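Local coordinates for UDP-N-acetylmuramate--L-alanine ligase (Thermotoga maritima, PDB 1J6U), which catalyses the ATP-dependent joining of L-alanine to UDP-N-acetylmuramate, a cytoplasmic step of peptidoglycan biosynthesis in cell wall formation, at residues A[326-331]-A[442-447]; A[182-187]-A[286-291]; A[67-72]-A[92-97]. One frame throughout, in Å; residues are numbered along the deposited sequence.

Interaction 1 (A[326-331]-A[442-447]); sequences VIDDYA and DIIYSS
S447 holds its OG anti to its own backbone N (chi1 169°), and D328 holds its CG anti to its carbonyl carbon (chi1 -65°); with these torsions the hydroxyl and the carboxylate meet between strand and helix. S447 OG donates a hydrogen bond to D328 OD1 at 2.7 Å. The bond uses the syn lone pair of OD1, on the side of the other carboxylate oxygen. A water closes the arrangement. The water oxygen donates to D328 OD2 at 3.0 Å. It also donates to S447 OG, with the water oxygen 2.7 Å from OG. The serine hydroxyl thus gives one bond and receives another, and both carboxylate oxygens have a partner. This ties down the rotation of the carboxylate.

Apolar groups flank the polar pair. I444 crosses D328 at about a right angle and brings its CD1 to 3.5 Å from D328 CG. V326 CG1 lies 3.7 Å from S447 OG. With only a methyl at D328, as in alanine, the S447 hydroxyl would probably lose its acceptor, the water one of its mates, and a gap would open beside I444 CD1. D328 and S447 are both buried, so this bond and the water probably help to satisfy the carboxylate in the interior.

The axes of 326-329 and 443-447 run nearly antiparallel, at 168°, and come within 9.4 Å. The arrangement is a helix packed on one face of a sheet, in the C-terminal domain of the Mur ligase fold. D329 turns away from the helix, and its OD1 accepts from A331 N in an Asx turn. Strand 324-329 runs between 314-319, its antiparallel neighbour, and 433-438, its parallel one. Helix 443-457 follows 433-438, and S447 also touches F437 on that strand.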
ATOM      1  N   VAL A 326     -17.232  -5.773   7.735  1.00 30.17           N
ATOM      2  CA  VAL A 326     -17.098  -4.777   6.679  1.00 28.24           C
ATOM      3  C   VAL A 326     -15.581  -4.756   6.462  1.00 28.70           C
ATOM      4  O   VAL A 326     -14.782  -4.437   7.364  1.00 32.76           O
ATOM      5  CB  VAL A 326     -17.614  -3.368   7.113  1.00 43.11           C
ATOM      6  CG1 VAL A 326     -17.323  -2.369   6.005  1.00 25.98           C
ATOM      7  CG2 VAL A 326     -19.143  -3.409   7.393  1.00 28.47           C
ATOM      8  N   ILE A 327     -15.184  -5.096   5.257  1.00 32.47           N
ATOM      9  CA  ILE A 327     -13.768  -5.160   4.912  1.00 31.67           C
ATOM     10  C   ILE A 327     -13.426  -4.209   3.751  1.00 35.86           C
ATOM     11  O   ILE A 327     -14.190  -4.094   2.780  1.00 38.23           O
ATOM     12  CB  ILE A 327     -13.394  -6.642   4.530  1.00 29.77           C
ATOM     13  CG1 ILE A 327     -13.553  -7.538   5.760  1.00 28.73           C
ATOM     14  CG2 ILE A 327     -11.929  -6.747   4.066  1.00 29.53           C
ATOM     15  CD1 ILE A 327     -13.183  -9.011   5.509  1.00 40.99           C
ATOM     16  N   ASP A 328     -12.280  -3.530   3.873  1.00 35.83           N
ATOM     17  CA  ASP A 328     -11.768  -2.609   2.846  1.00 36.60           C
ATOM     18  C   ASP A 328     -10.601  -3.162   2.038  1.00 37.74           C
ATOM     19  O   ASP A 328      -9.640  -3.696   2.587  1.00 39.10           O
ATOM     20  CB  ASP A 328     -11.295  -1.311   3.489  1.00 41.27           C
ATOM     21  CG  ASP A 328     -12.421  -0.541   4.115  1.00 40.81           C
ATOM     22  OD1 ASP A 328     -13.398  -0.303   3.394  1.00 41.91           O
ATOM     23  OD2 ASP A 328     -12.343  -0.164   5.304  1.00 40.21           O
ATOM     24  N   ASP A 329     -10.676  -3.031   0.730  1.00 36.73           N
ATOM     25  CA  ASP A 329      -9.586  -3.478  -0.100  1.00 38.96           C
ATOM     26  C   ASP A 329      -9.444  -2.631  -1.349  1.00 47.65           C
ATOM     27  O   ASP A 329     -10.413  -2.378  -2.044  1.00 48.65           O
ATOM     28  CB  ASP A 329      -9.728  -4.934  -0.508  1.00 44.90           C
ATOM     29  CG  ASP A 329      -8.414  -5.505  -1.011  1.00 39.24           C
ATOM     30  OD1 ASP A 329      -8.182  -5.531  -2.247  1.00 41.68           O
ATOM     31  OD2 ASP A 329      -7.593  -5.894  -0.147  1.00 54.42           O
ATOM     32  N   TYR A 330      -8.201  -2.229  -1.599  1.00 41.57           N
ATOM     33  CA  TYR A 330      -7.757  -1.395  -2.705  1.00 43.48           C
ATOM     34  C   TYR A 330      -7.911  -2.008  -4.072  1.00 38.66           C
ATOM     35  O   TYR A 330      -7.780  -1.312  -5.053  1.00 42.02           O
ATOM     36  CB  TYR A 330      -6.268  -1.110  -2.527  1.00 56.05           C
ATOM     37  CG  TYR A 330      -5.891   0.319  -2.580  1.00 75.10           C
ATOM     38  CD1 TYR A 330      -6.757   1.298  -2.091  1.00 85.11           C
ATOM     39  CD2 TYR A 330      -4.626   0.707  -3.022  1.00 86.36           C
ATOM     40  CE1 TYR A 330      -6.373   2.642  -2.027  1.00 93.67           C
ATOM     41  CE2 TYR A 330      -4.226   2.061  -2.960  1.00 99.62           C
ATOM     42  CZ  TYR A 330      -5.113   3.018  -2.454  1.00 97.75           C
ATOM     43  OH  TYR A 330      -4.744   4.341  -2.334  1.00104.61           O
ATOM     44  N   ALA A 331      -8.161  -3.304  -4.162  1.00 35.76           N
ATOM     45  CA  ALA A 331      -8.217  -3.929  -5.479  1.00 35.31           C
ATOM     46  C   ALA A 331      -8.953  -3.132  -6.562  1.00 47.14           C
ATOM     47  O   ALA A 331     -10.036  -2.583  -6.316  1.00 52.57           O
ATOM     48  CB  ALA A 331      -8.817  -5.332  -5.365  1.00 39.13           C
ATOM     49  N   ASP A 442     -12.827   6.644  -3.966  1.00 47.88           N
ATOM     50  CA  ASP A 442     -13.891   7.168  -3.100  1.00 46.57           C
ATOM     51  C   ASP A 442     -14.595   6.147  -2.209  1.00 38.38           C
ATOM     52  O   ASP A 442     -15.052   6.443  -1.099  1.00 36.21           O
ATOM     53  CB  ASP A 442     -15.001   7.713  -3.995  1.00 54.63           C
ATOM     54  CG  ASP A 442     -14.915   9.149  -4.201  1.00 64.31           C
ATOM     55  OD1 ASP A 442     -14.405   9.848  -3.299  1.00 78.57           O
ATOM     56  OD2 ASP A 442     -15.390   9.584  -5.265  1.00 86.39           O
ATOM     57  N   ILE A 443     -14.765   4.957  -2.767  1.00 33.50           N
ATOM     58  CA  ILE A 443     -15.491   3.913  -2.079  1.00 38.02           C
ATOM     59  C   ILE A 443     -15.181   3.767  -0.603  1.00 37.62           C
ATOM     60  O   ILE A 443     -16.060   3.428   0.184  1.00 34.76           O
ATOM     61  CB  ILE A 443     -15.350   2.604  -2.825  1.00 41.61           C
ATOM     62  CG1 ILE A 443     -16.458   1.680  -2.347  1.00 34.00           C
ATOM     63  CG2 ILE A 443     -13.937   2.070  -2.704  1.00 36.13           C
ATOM     64  CD1 ILE A 443     -16.666   0.543  -3.230  1.00 28.95           C
ATOM     65  N   ILE A 444     -13.947   4.084  -0.227  1.00 37.49           N
ATOM     66  CA  ILE A 444     -13.533   4.016   1.156  1.00 30.75           C
ATOM     67  C   ILE A 444     -14.461   4.827   2.061  1.00 42.18           C
ATOM     68  O   ILE A 444     -14.643   4.473   3.235  1.00 43.81           O
ATOM     69  CB  ILE A 444     -12.023   4.466   1.354  1.00 39.63           C
ATOM     70  CG1 ILE A 444     -11.621   4.204   2.798  1.00 39.05           C
ATOM     71  CG2 ILE A 444     -11.782   5.920   0.998  1.00 43.11           C
ATOM     72  CD1 ILE A 444     -11.407   2.676   3.071  1.00 34.12           C
ATOM     73  N   TYR A 445     -15.068   5.892   1.535  1.00 35.63           N
ATOM     74  CA  TYR A 445     -15.986   6.686   2.368  1.00 39.78           C
ATOM     75  C   TYR A 445     -17.392   6.035   2.524  1.00 36.16           C
ATOM     76  O   TYR A 445     -18.048   6.191   3.545  1.00 35.24           O
ATOM     77  CB  TYR A 445     -16.108   8.109   1.810  1.00 49.43           C
ATOM     78  CG  TYR A 445     -14.775   8.821   1.700  1.00 60.01           C
ATOM     79  CD1 TYR A 445     -14.116   8.914   0.471  1.00 68.89           C
ATOM     80  CD2 TYR A 445     -14.126   9.324   2.839  1.00 65.87           C
ATOM     81  CE1 TYR A 445     -12.838   9.483   0.369  1.00 78.88           C
ATOM     82  CE2 TYR A 445     -12.839   9.897   2.756  1.00 74.83           C
ATOM     83  CZ  TYR A 445     -12.199   9.976   1.511  1.00 84.82           C
ATOM     84  OH  TYR A 445     -10.938  10.556   1.386  1.00 89.93           O
ATOM     85  N   SER A 446     -17.835   5.289   1.515  1.00 36.36           N
ATOM     86  CA  SER A 446     -19.123   4.612   1.566  1.00 43.29           C
ATOM     87  C   SER A 446     -18.994   3.595   2.667  1.00 49.46           C
ATOM     88  O   SER A 446     -19.868   3.470   3.535  1.00 40.55           O
ATOM     89  CB  SER A 446     -19.404   3.874   0.258  1.00 39.97           C
ATOM     90  OG  SER A 446     -19.221   4.752  -0.830  1.00 72.18           O
ATOM     91  N   SER A 447     -17.878   2.870   2.608  1.00 42.06           N
ATOM     92  CA  SER A 447     -17.564   1.851   3.585  1.00 38.30           C
ATOM     93  C   SER A 447     -17.741   2.398   5.011  1.00 35.72           C
ATOM     94  O   SER A 447     -18.416   1.766   5.858  1.00 32.87           O
ATOM     95  CB  SER A 447     -16.133   1.379   3.347  1.00 41.54           C
ATOM     96  OG  SER A 447     -15.702   0.570   4.411  1.00 47.98           O
TER
HETATM   97  O   HOH W   1     -14.293   1.860   6.351  1.00 42.57           O

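Interaction 2 (A[182-187]-A[286-291]); sequences PNYLII and IALFDS
Strand 184-187 passes beside the last turns of helix 276-291, with I186 and L288 the closest pair of CA atoms, 7.4 Å apart. L288 carries the contact from the helix side. Its CG stands anti to the backbone N (chi1 172°), which sends the branched end out from the helix toward the strand. The CD1 methyl of L288 reaches Y184 CB at 3.6 Å and lies 4.1 Å from Y184 CG. It therefore sits at the root of the tyrosine ring, and the two side chains cross at about a right angle. I186 adds a looser touch through the end of its chain, with its CD1 4.3 Å from L288 CB. The contact is wholly apolar.

Both segments belong to the middle domain of the Mur ligase, which has the P-loop type of nucleotide-binding fold. Strand 184-187 lies inside its mixed sheet, between the parallel strands 116-120 and 218-222. Residues G121 to T127, predicted to bind ATP, follow strand 116-120. The side chain of I186 lies about 8 Å from that of G121.

N183 CB lies over the centre of one face of the Y184 ring, 3.5 Å above its plane. The hydroxyl of Y184 is hydrogen-bonded to E115. L288 touches F117 and V220 on the two flanking strands, so its side chain bridges three adjacent strands.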
ATOM      1  N   PRO A 182      19.985   1.760  -1.274  1.00 42.11           N
ATOM      2  CA  PRO A 182      19.769   1.293   0.099  1.00 45.68           C
ATOM      3  C   PRO A 182      20.753   0.170   0.416  1.00 45.55           C
ATOM      4  O   PRO A 182      21.417  -0.368  -0.485  1.00 47.08           O
ATOM      5  CB  PRO A 182      18.345   0.771   0.050  1.00 46.07           C
ATOM      6  CG  PRO A 182      18.296   0.154  -1.386  1.00 33.54           C
ATOM      7  CD  PRO A 182      18.936   1.254  -2.189  1.00 37.95           C
ATOM      8  N   ASN A 183      20.832  -0.181   1.690  1.00 39.16           N
ATOM      9  CA  ASN A 183      21.691  -1.270   2.150  1.00 34.49           C
ATOM     10  C   ASN A 183      21.053  -2.557   1.660  1.00 40.71           C
ATOM     11  O   ASN A 183      21.717  -3.432   1.070  1.00 43.55           O
ATOM     12  CB  ASN A 183      21.722  -1.335   3.685  1.00 33.55           C
ATOM     13  CG  ASN A 183      22.434  -0.161   4.317  1.00 45.07           C
ATOM     14  OD1 ASN A 183      21.998   0.994   4.222  1.00 46.65           O
ATOM     15  ND2 ASN A 183      23.542  -0.454   4.986  1.00 49.04           N
ATOM     16  N   TYR A 184      19.751  -2.657   1.946  1.00 41.92           N
ATOM     17  CA  TYR A 184      18.949  -3.821   1.611  1.00 35.97           C
ATOM     18  C   TYR A 184      17.743  -3.386   0.807  1.00 37.84           C
ATOM     19  O   TYR A 184      17.120  -2.380   1.095  1.00 41.06           O
ATOM     20  CB  TYR A 184      18.467  -4.486   2.888  1.00 38.87           C
ATOM     21  CG  TYR A 184      19.446  -4.379   4.010  1.00 39.32           C
ATOM     22  CD1 TYR A 184      19.119  -3.730   5.181  1.00 34.74           C
ATOM     23  CD2 TYR A 184      20.722  -4.915   3.889  1.00 40.99           C
ATOM     24  CE1 TYR A 184      20.037  -3.612   6.215  1.00 39.81           C
ATOM     25  CE2 TYR A 184      21.640  -4.798   4.907  1.00 39.99           C
ATOM     26  CZ  TYR A 184      21.298  -4.150   6.063  1.00 46.24           C
ATOM     27  OH  TYR A 184      22.239  -4.046   7.053  1.00 48.53           O
ATOM     28  N   LEU A 185      17.420  -4.177  -0.193  1.00 30.30           N
ATOM     29  CA  LEU A 185      16.310  -3.918  -1.050  1.00 32.57           C
ATOM     30  C   LEU A 185      15.518  -5.206  -1.320  1.00 42.49           C
ATOM     31  O   LEU A 185      16.093  -6.234  -1.753  1.00 33.31           O
ATOM     32  CB  LEU A 185      16.817  -3.388  -2.374  1.00 42.30           C
ATOM     33  CG  LEU A 185      15.763  -3.402  -3.473  1.00 45.75           C
ATOM     34  CD1 LEU A 185      14.840  -2.205  -3.221  1.00 36.49           C
ATOM     35  CD2 LEU A 185      16.411  -3.348  -4.868  1.00 43.91           C
ATOM     36  N   ILE A 186      14.214  -5.172  -1.020  1.00 36.97           N
ATOM     37  CA  ILE A 186      13.362  -6.305  -1.381  1.00 33.56           C
ATOM     38  C   ILE A 186      12.642  -5.832  -2.656  1.00 36.20           C
ATOM     39  O   ILE A 186      12.146  -4.689  -2.727  1.00 29.01           O
ATOM     40  CB  ILE A 186      12.268  -6.617  -0.350  1.00 35.25           C
ATOM     41  CG1 ILE A 186      12.864  -7.221   0.919  1.00 28.22           C
ATOM     42  CG2 ILE A 186      11.271  -7.584  -0.959  1.00 28.63           C
ATOM     43  CD1 ILE A 186      11.810  -7.469   2.043  1.00 23.58           C
ATOM     44  N   ILE A 187      12.638  -6.674  -3.675  1.00 34.89           N
ATOM     45  CA  ILE A 187      11.936  -6.347  -4.907  1.00 28.13           C
ATOM     46  C   ILE A 187      10.874  -7.432  -4.925  1.00 38.29           C
ATOM     47  O   ILE A 187      11.195  -8.589  -5.218  1.00 33.60           O
ATOM     48  CB  ILE A 187      12.801  -6.531  -6.167  1.00 35.69           C
ATOM     49  CG1 ILE A 187      14.038  -5.624  -6.118  1.00 41.20           C
ATOM     50  CG2 ILE A 187      11.965  -6.220  -7.408  1.00 31.48           C
ATOM     51  CD1 ILE A 187      14.971  -5.804  -7.350  1.00 36.86           C
ATOM     52  N   ILE A 286      11.230 -12.679   5.739  1.00 30.05           N
ATOM     53  CA  ILE A 286      12.009 -13.712   6.356  1.00 35.56           C
ATOM     54  C   ILE A 286      13.361 -13.817   5.620  1.00 36.33           C
ATOM     55  O   ILE A 286      14.410 -13.898   6.237  1.00 38.23           O
ATOM     56  CB  ILE A 286      11.248 -15.027   6.240  1.00 38.67           C
ATOM     57  CG1 ILE A 286      10.242 -15.116   7.364  1.00 35.69           C
ATOM     58  CG2 ILE A 286      12.200 -16.236   6.287  1.00 42.57           C
ATOM     59  CD1 ILE A 286       9.188 -16.189   7.079  1.00 35.89           C
ATOM     60  N   ALA A 287      13.315 -13.806   4.297  1.00 33.68           N
ATOM     61  CA  ALA A 287      14.508 -13.926   3.513  1.00 29.89           C
ATOM     62  C   ALA A 287      15.471 -12.815   3.813  1.00 42.39           C
ATOM     63  O   ALA A 287      16.674 -13.057   3.927  1.00 46.97           O
ATOM     64  CB  ALA A 287      14.180 -13.967   2.010  1.00 17.33           C
ATOM     65  N   LEU A 288      14.968 -11.598   3.950  1.00 38.44           N
ATOM     66  CA  LEU A 288      15.860 -10.492   4.219  1.00 30.94           C
ATOM     67  C   LEU A 288      16.546 -10.638   5.583  1.00 38.26           C
ATOM     68  O   LEU A 288      17.764 -10.641   5.673  1.00 40.79           O
ATOM     69  CB  LEU A 288      15.101  -9.165   4.190  1.00 33.95           C
ATOM     70  CG  LEU A 288      15.914  -7.949   4.642  1.00 38.34           C
ATOM     71  CD1 LEU A 288      16.971  -7.676   3.593  1.00 44.87           C
ATOM     72  CD2 LEU A 288      15.048  -6.743   4.817  1.00 40.61           C
ATOM     73  N   PHE A 289      15.749 -10.739   6.634  1.00 27.90           N
ATOM     74  CA  PHE A 289      16.249 -10.851   7.986  1.00 34.73           C
ATOM     75  C   PHE A 289      17.115 -12.070   8.300  1.00 39.84           C
ATOM     76  O   PHE A 289      18.086 -11.974   9.073  1.00 43.06           O
ATOM     77  CB  PHE A 289      15.082 -10.752   8.958  1.00 26.78           C
ATOM     78  CG  PHE A 289      14.611  -9.354   9.143  1.00 38.38           C
ATOM     79  CD1 PHE A 289      13.472  -8.878   8.485  1.00 27.22           C
ATOM     80  CD2 PHE A 289      15.359  -8.484   9.897  1.00 23.01           C
ATOM     81  CE1 PHE A 289      13.103  -7.549   8.586  1.00 46.14           C
ATOM     82  CE2 PHE A 289      14.996  -7.142  10.011  1.00 52.63           C
ATOM     83  CZ  PHE A 289      13.863  -6.668   9.353  1.00 35.08           C
ATOM     84  N   ASP A 290      16.755 -13.202   7.708  1.00 31.79           N
ATOM     85  CA  ASP A 290      17.515 -14.428   7.853  1.00 33.53           C
ATOM     86  C   ASP A 290      18.864 -14.137   7.171  1.00 39.90           C
ATOM     87  O   ASP A 290      19.927 -14.408   7.714  1.00 45.47           O
ATOM     88  CB  ASP A 290      16.791 -15.569   7.139  1.00 29.45           C
ATOM     89  CG  ASP A 290      17.278 -16.952   7.586  1.00 43.19           C
ATOM     90  OD1 ASP A 290      17.576 -17.116   8.773  1.00 38.14           O
ATOM     91  OD2 ASP A 290      17.336 -17.884   6.769  1.00 30.67           O
ATOM     92  N   SER A 291      18.819 -13.537   5.991  1.00 36.04           N
ATOM     93  CA  SER A 291      20.040 -13.239   5.286  1.00 32.23           C
ATOM     94  C   SER A 291      20.945 -12.309   6.092  1.00 43.90           C
ATOM     95  O   SER A 291      22.172 -12.324   5.929  1.00 32.41           O
ATOM     96  CB  SER A 291      19.708 -12.641   3.924  1.00 26.64           C
ATOM     97  OG  SER A 291      19.418 -13.684   3.000  1.00 44.18           O
TER

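Interaction 3 (A[67-72]-A[92-97]); sequences DNWYDP and RMERVP
W69 reaches across to V96 and E94, its CG set anti to the backbone N (chi1 -175°). Its six-membered ring leads. V96 meets it at the edge, with CB in the ring plane and CG2 3.6 Å from W69 CZ2. E94 comes in obliquely, its CB 4.0 Å from the same CZ2. Close by on the same edge of the indole, W69 NE1 makes a weak hydrogen bond to D71 OD2. P72 then packs on one face of the indole, its CD 3.4 Å from the plane and offset toward the rim. P72 also touches V96: its backbone O lies 3.7 Å from V96 CG1, and its ring CG is 4.3 Å from that same methyl.

On the other side, helix 86-93 ends in a Schellman motif, with R95 at positive phi. This turn brings V96 round to the tryptophan, just before strand 98-100 of the N-terminal parallel sheet. R90 of the helix makes a cation-pi contact with W69 and a salt bridge to E94 OE1.

The contact between the segments is thus carbon packing with a charged margin, and R90 probably offsets the charge of E94, which lies near the like-charged D71.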
ATOM      1  N   ASP A  67      -3.345  31.572  -3.377  1.00 43.25           N
ATOM      2  CA  ASP A  67      -3.712  32.169  -2.104  1.00 50.38           C
ATOM      3  C   ASP A  67      -2.955  31.395  -0.965  1.00 57.15           C
ATOM      4  O   ASP A  67      -2.628  31.955   0.094  1.00 51.29           O
ATOM      5  CB  ASP A  67      -5.225  31.985  -1.913  1.00 60.11           C
ATOM      6  CG  ASP A  67      -5.976  33.300  -1.771  1.00 79.22           C
ATOM      7  OD1 ASP A  67      -7.232  33.264  -1.754  1.00 85.98           O
ATOM      8  OD2 ASP A  67      -5.321  34.362  -1.670  1.00 84.20           O
ATOM      9  N   ASN A  68      -2.692  30.100  -1.188  1.00 48.40           N
ATOM     10  CA  ASN A  68      -2.040  29.259  -0.186  1.00 55.24           C
ATOM     11  C   ASN A  68      -0.547  29.443  -0.191  1.00 56.37           C
ATOM     12  O   ASN A  68       0.199  28.474  -0.234  1.00 60.33           O
ATOM     13  CB  ASN A  68      -2.328  27.791  -0.454  1.00 51.90           C
ATOM     14  CG  ASN A  68      -3.785  27.520  -0.690  1.00 55.95           C
ATOM     15  OD1 ASN A  68      -4.641  28.141  -0.064  1.00 48.93           O
ATOM     16  ND2 ASN A  68      -4.083  26.564  -1.584  1.00 42.57           N
ATOM     17  N   TRP A  69      -0.106  30.688  -0.142  1.00 53.34           N
ATOM     18  CA  TRP A  69       1.318  30.961  -0.172  1.00 52.25           C
ATOM     19  C   TRP A  69       1.712  31.660   1.117  1.00 54.27           C
ATOM     20  O   TRP A  69       1.073  32.621   1.516  1.00 53.33           O
ATOM     21  CB  TRP A  69       1.637  31.819  -1.392  1.00 43.68           C
ATOM     22  CG  TRP A  69       3.055  32.061  -1.578  1.00 37.57           C
ATOM     23  CD1 TRP A  69       3.750  33.134  -1.142  1.00 42.34           C
ATOM     24  CD2 TRP A  69       3.991  31.204  -2.222  1.00 35.71           C
ATOM     25  NE1 TRP A  69       5.073  33.014  -1.479  1.00 41.21           N
ATOM     26  CE2 TRP A  69       5.253  31.835  -2.145  1.00 35.13           C
ATOM     27  CE3 TRP A  69       3.894  29.962  -2.857  1.00 34.74           C
ATOM     28  CZ2 TRP A  69       6.414  31.273  -2.684  1.00 39.61           C
ATOM     29  CZ3 TRP A  69       5.056  29.391  -3.402  1.00 42.16           C
ATOM     30  CH2 TRP A  69       6.298  30.050  -3.312  1.00 47.24           C
ATOM     31  N   TYR A  70       2.737  31.148   1.789  1.00 50.57           N
ATOM     32  CA  TYR A  70       3.174  31.755   3.036  1.00 51.03           C
ATOM     33  C   TYR A  70       4.675  31.928   3.097  1.00 55.58           C
ATOM     34  O   TYR A  70       5.320  31.690   4.116  1.00 56.16           O
ATOM     35  CB  TYR A  70       2.628  30.952   4.210  1.00 50.02           C
ATOM     36  CG  TYR A  70       1.129  31.013   4.214  1.00 48.89           C
ATOM     37  CD1 TYR A  70       0.371  30.242   3.335  1.00 49.72           C
ATOM     38  CD2 TYR A  70       0.466  31.912   5.037  1.00 49.20           C
ATOM     39  CE1 TYR A  70      -1.033  30.368   3.279  1.00 51.63           C
ATOM     40  CE2 TYR A  70      -0.926  32.050   4.995  1.00 61.41           C
ATOM     41  CZ  TYR A  70      -1.675  31.277   4.122  1.00 58.84           C
ATOM     42  OH  TYR A  70      -3.056  31.400   4.148  1.00 57.34           O
ATOM     43  N   ASP A  71       5.200  32.359   1.956  1.00 61.17           N
ATOM     44  CA  ASP A  71       6.605  32.650   1.748  1.00 61.49           C
ATOM     45  C   ASP A  71       7.502  31.563   2.278  1.00 61.23           C
ATOM     46  O   ASP A  71       8.277  31.775   3.200  1.00 65.62           O
ATOM     47  CB  ASP A  71       6.935  34.010   2.373  1.00 67.39           C
ATOM     48  CG  ASP A  71       5.915  35.091   1.979  1.00 74.41           C
ATOM     49  OD1 ASP A  71       5.266  35.657   2.884  1.00 79.00           O
ATOM     50  OD2 ASP A  71       5.748  35.364   0.762  1.00 71.19           O
ATOM     51  N   PRO A  72       7.396  30.367   1.688  1.00 53.26           N
ATOM     52  CA  PRO A  72       8.188  29.206   2.070  1.00 46.87           C
ATOM     53  C   PRO A  72       9.581  29.361   1.516  1.00 45.92           C
ATOM     54  O   PRO A  72       9.785  30.088   0.570  1.00 50.33           O
ATOM     55  CB  PRO A  72       7.467  28.071   1.386  1.00 43.51           C
ATOM     56  CG  PRO A  72       7.040  28.720   0.101  1.00 54.86           C
ATOM     57  CD  PRO A  72       6.477  30.030   0.585  1.00 46.92           C
ATOM     58  N   ARG A  92       7.398  29.810  -8.828  1.00 39.49           N
ATOM     59  CA  ARG A  92       8.416  30.092  -9.814  1.00 42.73           C
ATOM     60  C   ARG A  92       8.630  31.576  -9.995  1.00 40.90           C
ATOM     61  O   ARG A  92       9.750  32.038 -10.137  1.00 36.78           O
ATOM     62  CB  ARG A  92       8.100  29.426 -11.142  1.00 31.03           C
ATOM     63  CG  ARG A  92       8.198  27.928 -11.043  1.00 37.20           C
ATOM     64  CD  ARG A  92       8.735  27.322 -12.296  1.00 43.22           C
ATOM     65  NE  ARG A  92       8.010  26.098 -12.618  1.00 71.07           N
ATOM     66  CZ  ARG A  92       8.364  24.886 -12.214  1.00 76.90           C
ATOM     67  NH1 ARG A  92       9.457  24.727 -11.466  1.00 76.05           N
ATOM     68  NH2 ARG A  92       7.613  23.841 -12.549  1.00 75.34           N
HETATM   69  N   MSE A  93       7.565  32.344  -9.964  1.00 46.90           N
HETATM   70  CA  MSE A  93       7.756  33.755 -10.148  1.00 47.27           C
HETATM   71  C   MSE A  93       8.435  34.344  -8.931  1.00 47.67           C
HETATM   72  O   MSE A  93       9.240  35.265  -9.048  1.00 57.44           O
HETATM   73  CB  MSE A  93       6.429  34.434 -10.445  1.00 44.02           C
HETATM   74  CG  MSE A  93       6.060  34.333 -11.914  1.00 56.81           C
HETATM   75 SE   MSE A  93       4.397  35.228 -12.240  1.00 70.31          SE
HETATM   76  CE  MSE A  93       4.982  37.066 -11.841  1.00 78.59           C
ATOM     77  N   GLU A  94       8.135  33.797  -7.764  1.00 42.47           N
ATOM     78  CA  GLU A  94       8.760  34.279  -6.537  1.00 31.88           C
ATOM     79  C   GLU A  94      10.187  33.730  -6.427  1.00 32.66           C
ATOM     80  O   GLU A  94      10.907  34.026  -5.480  1.00 49.53           O
ATOM     81  CB  GLU A  94       7.922  33.854  -5.347  1.00 35.06           C
ATOM     82  CG  GLU A  94       7.902  34.847  -4.206  1.00 60.69           C
ATOM     83  CD  GLU A  94       6.947  35.991  -4.419  1.00 55.96           C
ATOM     84  OE1 GLU A  94       5.733  35.763  -4.651  1.00 62.71           O
ATOM     85  OE2 GLU A  94       7.424  37.133  -4.346  1.00 82.35           O
ATOM     86  N   ARG A  95      10.600  32.935  -7.412  1.00 43.89           N
ATOM     87  CA  ARG A  95      11.948  32.357  -7.450  1.00 49.85           C
ATOM     88  C   ARG A  95      12.277  31.392  -6.296  1.00 49.46           C
ATOM     89  O   ARG A  95      13.442  31.184  -5.945  1.00 45.98           O
ATOM     90  CB  ARG A  95      12.991  33.484  -7.485  1.00 56.23           C
ATOM     91  CG  ARG A  95      12.886  34.423  -8.687  1.00 67.73           C
ATOM     92  CD  ARG A  95      13.510  33.828  -9.940  1.00 76.26           C
ATOM     93  NE  ARG A  95      12.540  33.661 -11.027  1.00 95.67           N
ATOM     94  CZ  ARG A  95      11.936  34.654 -11.678  1.00 90.04           C
ATOM     95  NH1 ARG A  95      12.194  35.921 -11.363  1.00 95.68           N
ATOM     96  NH2 ARG A  95      11.068  34.372 -12.646  1.00 91.98           N
ATOM     97  N   VAL A  96      11.246  30.813  -5.703  1.00 47.69           N
ATOM     98  CA  VAL A  96      11.433  29.859  -4.638  1.00 37.99           C
ATOM     99  C   VAL A  96      11.793  28.492  -5.231  1.00 40.38           C
ATOM    100  O   VAL A  96      11.140  27.987  -6.138  1.00 37.20           O
ATOM    101  CB  VAL A  96      10.176  29.767  -3.796  1.00 44.77           C
ATOM    102  CG1 VAL A  96      10.264  28.599  -2.815  1.00 49.55           C
ATOM    103  CG2 VAL A  96      10.010  31.072  -3.041  1.00 30.62           C
ATOM    104  N   PRO A  97      12.877  27.896  -4.745  1.00 41.94           N
ATOM    105  CA  PRO A  97      13.309  26.579  -5.241  1.00 43.22           C
ATOM    106  C   PRO A  97      12.172  25.558  -5.091  1.00 43.52           C
ATOM    107  O   PRO A  97      11.460  25.512  -4.073  1.00 35.24           O
ATOM    108  CB  PRO A  97      14.507  26.258  -4.363  1.00 43.01           C
ATOM    109  CG  PRO A  97      14.138  26.971  -3.033  1.00 54.48           C
ATOM    110  CD  PRO A  97      13.627  28.305  -3.545  1.00 34.82           C
TER

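The three contacts follow one another along the chain in the order interaction 3, interaction 2, interaction 1. Each closes before the next opens, and each belongs to a different domain. Interaction 3 joins loops beside the N-terminal parallel sheet. Interaction 2 packs a helix on the central mixed sheet, and interaction 1 does so on the C-terminal mixed sheet. The centres of interactions 1 and 2 lie about 31 Å apart, those of interactions 1 and 3 about 37 Å, and those of interactions 2 and 3 about 41 Å. Interactions 1 and 2 fall on opposite sides of the chain's centre. None touches another. Each joins parts of its own domain, in keeping with the three-domain build of Mur ligases.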